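Local coordinates for lipase aflb (Neosartorya fumigata, PDB 6IDY), which is a fungal lipase that probably hydrolyses ester bonds of acylglycerols and related lipids, and carries a bound calcium ion, at residues 156-161 with 189-194. Sequence-based numbering, arbitrary orientation.
Sequences GKNGKK and DADVVW
K161 and A190 pair in parallel, with their CA atoms 4.7 Å apart. Two backbone hydrogen bonds bracket A190. K161 N donates to D189 O at 2.8 Å, and D191 N donates to K161 O, also at 2.8 Å. A CA-H...O contact from A190 CA also reaches K161 O, at 3.3 Å.

Side-chain packing centres on D191. Its CB meets K160 CB at 4.0 Å, and the two side chains cross at about a right angle. The K160 chain bends at its third torsion (chi3 -86°), which lays CE 4.0 Å from D191 OD2. On the edge of the contact, D189 CB rests against G159 O.

The polar side-chain ends approach without a hydrogen bond or salt bridge across the contact. K160 NZ is 4.6 Å from D191 OD1, beyond a salt bridge, though the opposite charges probably attract. N158 ND2 lies 3.7 Å from D191 OD2, too long to count as a bond, and the amide plane is turned 39° from the carboxylate. That oxygen accepts a hydrogen bond from G154 N, in the same loop between strands 147-148 and 161-166, which ties the side chain of buried D191 to that loop. N158 OD1 takes a weak bond from K160 N within its own turn. K161 CB lies 3.6 Å from D189 O; the chain then bends away from this contact, and NZ forms a salt bridge with D254, the neighbour in sequence of the calcium ligand D255.

Beyond this point, D191 and V193 continue the ladder by backbone bonds to V163. The contact is therefore the start of a parallel strand pair, 161-166 beside 190-195, where the loop from strand 147-148 enters the sheet. The mixed, mainly parallel sheet with flanking helices is that of the alpha/beta-hydrolase fold.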
ATOM      1  N   GLY A 156       8.211 -20.473   9.242  1.00 38.60           N
ATOM      2  CA  GLY A 156       9.374 -20.156  10.070  1.00 39.83           C
ATOM      3  C   GLY A 156      10.244 -21.337  10.471  1.00 47.60           C
ATOM      4  O   GLY A 156      10.865 -21.306  11.540  1.00 48.42           O
ATOM      5  N   LYS A 157      10.294 -22.391   9.624  1.00 45.06           N
ATOM      6  CA  LYS A 157      11.071 -23.619   9.856  1.00 45.86           C
ATOM      7  C   LYS A 157      12.337 -23.682   8.979  1.00 51.90           C
ATOM      8  O   LYS A 157      13.169 -24.582   9.156  1.00 52.81           O
ATOM      9  CB  LYS A 157      10.204 -24.862   9.584  1.00 48.43           C
ATOM     10  CG  LYS A 157       9.003 -25.021  10.507  1.00 65.54           C
ATOM     11  CD  LYS A 157       8.084 -26.128  10.014  1.00 76.08           C
ATOM     12  CE  LYS A 157       6.696 -26.033  10.602  1.00 86.29           C
ATOM     13  NZ  LYS A 157       5.736 -26.935   9.908  1.00 93.91           N
ATOM     14  N   ASN A 158      12.483 -22.719   8.049  1.00 48.37           N
ATOM     15  CA  ASN A 158      13.569 -22.642   7.069  1.00 49.21           C
ATOM     16  C   ASN A 158      14.537 -21.449   7.234  1.00 52.91           C
ATOM     17  O   ASN A 158      15.363 -21.205   6.348  1.00 54.15           O
ATOM     18  CB  ASN A 158      12.958 -22.641   5.652  1.00 52.16           C
ATOM     19  CG  ASN A 158      11.812 -21.655   5.445  1.00 75.19           C
ATOM     20  OD1 ASN A 158      11.542 -20.762   6.265  1.00 62.87           O
ATOM     21  ND2 ASN A 158      11.103 -21.807   4.333  1.00 66.98           N
ATOM     22  N   GLY A 159      14.436 -20.729   8.348  1.00 47.17           N
ATOM     23  CA  GLY A 159      15.267 -19.554   8.608  1.00 45.65           C
ATOM     24  C   GLY A 159      14.805 -18.310   7.865  1.00 46.59           C
ATOM     25  O   GLY A 159      15.536 -17.315   7.794  1.00 46.12           O
ATOM     26  N   LYS A 160      13.584 -18.356   7.302  1.00 39.74           N
ATOM     27  CA  LYS A 160      12.999 -17.241   6.561  1.00 36.91           C
ATOM     28  C   LYS A 160      11.959 -16.573   7.434  1.00 36.87           C
ATOM     29  O   LYS A 160      11.044 -17.233   7.929  1.00 36.79           O
ATOM     30  CB  LYS A 160      12.388 -17.697   5.222  1.00 38.91           C
ATOM     31  CG  LYS A 160      13.359 -18.473   4.330  1.00 47.87           C
ATOM     32  CD  LYS A 160      13.054 -18.310   2.853  1.00 56.16           C
ATOM     33  CE  LYS A 160      12.035 -19.279   2.303  1.00 58.57           C
ATOM     34  NZ  LYS A 160      11.856 -19.110   0.837  1.00 58.89           N
ATOM     35  N   LYS A 161      12.129 -15.274   7.667  1.00 30.23           N
ATOM     36  CA  LYS A 161      11.223 -14.487   8.491  1.00 28.12           C
ATOM     37  C   LYS A 161       9.892 -14.264   7.751  1.00 29.93           C
ATOM     38  O   LYS A 161       9.911 -13.766   6.628  1.00 27.65           O
ATOM     39  CB  LYS A 161      11.882 -13.136   8.849  1.00 29.23           C
ATOM     40  CG  LYS A 161      11.104 -12.250   9.830  1.00 31.27           C
ATOM     41  CD  LYS A 161      11.206 -12.774  11.247  1.00 35.75           C
ATOM     42  CE  LYS A 161      11.260 -11.659  12.245  1.00 41.28           C
ATOM     43  NZ  LYS A 161      12.662 -11.243  12.531  1.00 42.08           N
ATOM     44  N   ASP A 189      15.873 -12.810   3.617  1.00 28.74           N
ATOM     45  CA  ASP A 189      15.444 -14.101   4.159  1.00 28.85           C
ATOM     46  C   ASP A 189      14.024 -13.858   4.704  1.00 31.70           C
ATOM     47  O   ASP A 189      13.776 -13.828   5.915  1.00 30.85           O
ATOM     48  CB  ASP A 189      16.431 -14.603   5.231  1.00 31.89           C
ATOM     49  CG  ASP A 189      17.826 -14.912   4.700  1.00 41.23           C
ATOM     50  OD1 ASP A 189      17.931 -15.493   3.597  1.00 40.31           O
ATOM     51  OD2 ASP A 189      18.810 -14.568   5.387  1.00 48.81           O
ATOM     52  N   ALA A 190      13.110 -13.610   3.754  1.00 27.22           N
ATOM     53  CA  ALA A 190      11.722 -13.240   3.954  1.00 25.41           C
ATOM     54  C   ALA A 190      10.775 -14.227   3.272  1.00 30.01           C
ATOM     55  O   ALA A 190      11.008 -14.638   2.134  1.00 30.71           O
ATOM     56  CB  ALA A 190      11.498 -11.843   3.398  1.00 25.01           C
ATOM     57  N   ASP A 191       9.700 -14.587   3.973  1.00 26.12           N
ATOM     58  CA  ASP A 191       8.675 -15.517   3.503  1.00 25.49           C
ATOM     59  C   ASP A 191       7.364 -14.744   3.458  1.00 26.26           C
ATOM     60  O   ASP A 191       6.696 -14.577   4.480  1.00 24.86           O
ATOM     61  CB  ASP A 191       8.586 -16.714   4.461  1.00 27.29           C
ATOM     62  CG  ASP A 191       8.311 -18.037   3.784  1.00 33.59           C
ATOM     63  OD1 ASP A 191       7.796 -18.029   2.639  1.00 33.57           O
ATOM     64  OD2 ASP A 191       8.603 -19.076   4.395  1.00 38.38           O
ATOM     65  N   VAL A 192       7.026 -14.233   2.275  1.00 22.40           N
ATOM     66  CA  VAL A 192       5.875 -13.358   2.090  1.00 21.81           C
ATOM     67  C   VAL A 192       4.513 -14.063   2.163  1.00 27.37           C
ATOM     68  O   VAL A 192       4.340 -15.201   1.721  1.00 28.06           O
ATOM     69  CB  VAL A 192       5.967 -12.483   0.807  1.00 25.46           C
ATOM     70  CG1 VAL A 192       7.186 -11.557   0.846  1.00 25.31           C
ATOM     71  CG2 VAL A 192       5.947 -13.324  -0.476  1.00 25.87           C
ATOM     72  N   VAL A 193       3.555 -13.340   2.738  1.00 23.74           N
ATOM     73  CA  VAL A 193       2.128 -13.643   2.775  1.00 23.94           C
ATOM     74  C   VAL A 193       1.472 -12.303   2.465  1.00 27.32           C
ATOM     75  O   VAL A 193       2.071 -11.259   2.744  1.00 25.48           O
ATOM     76  CB  VAL A 193       1.589 -14.284   4.092  1.00 27.60           C
ATOM     77  CG1 VAL A 193       2.156 -15.680   4.313  1.00 27.39           C
ATOM     78  CG2 VAL A 193       1.821 -13.393   5.310  1.00 26.96           C
ATOM     79  N   TRP A 194       0.296 -12.303   1.856  1.00 25.46           N
ATOM     80  CA  TRP A 194      -0.333 -11.004   1.628  1.00 25.26           C
ATOM     81  C   TRP A 194      -1.770 -10.992   2.110  1.00 27.91           C
ATOM     82  O   TRP A 194      -2.452 -12.015   2.140  1.00 27.44           O
ATOM     83  CB  TRP A 194      -0.178 -10.477   0.197  1.00 24.16           C
ATOM     84  CG  TRP A 194      -0.545 -11.435  -0.885  1.00 26.08           C
ATOM     85  CD1 TRP A 194      -1.773 -11.594  -1.454  1.00 29.20           C
ATOM     86  CD2 TRP A 194       0.355 -12.277  -1.622  1.00 26.55           C
ATOM     87  NE1 TRP A 194      -1.708 -12.528  -2.463  1.00 29.75           N
ATOM     88  CE2 TRP A 194      -0.412 -12.958  -2.594  1.00 31.49           C
ATOM     89  CE3 TRP A 194       1.729 -12.556  -1.527  1.00 27.77           C
ATOM     90  CZ2 TRP A 194       0.157 -13.880  -3.488  1.00 31.39           C
ATOM     91  CZ3 TRP A 194       2.288 -13.476  -2.398  1.00 30.04           C
ATOM     92  CH2 TRP A 194       1.506 -14.130  -3.362  1.00 31.46           C
TER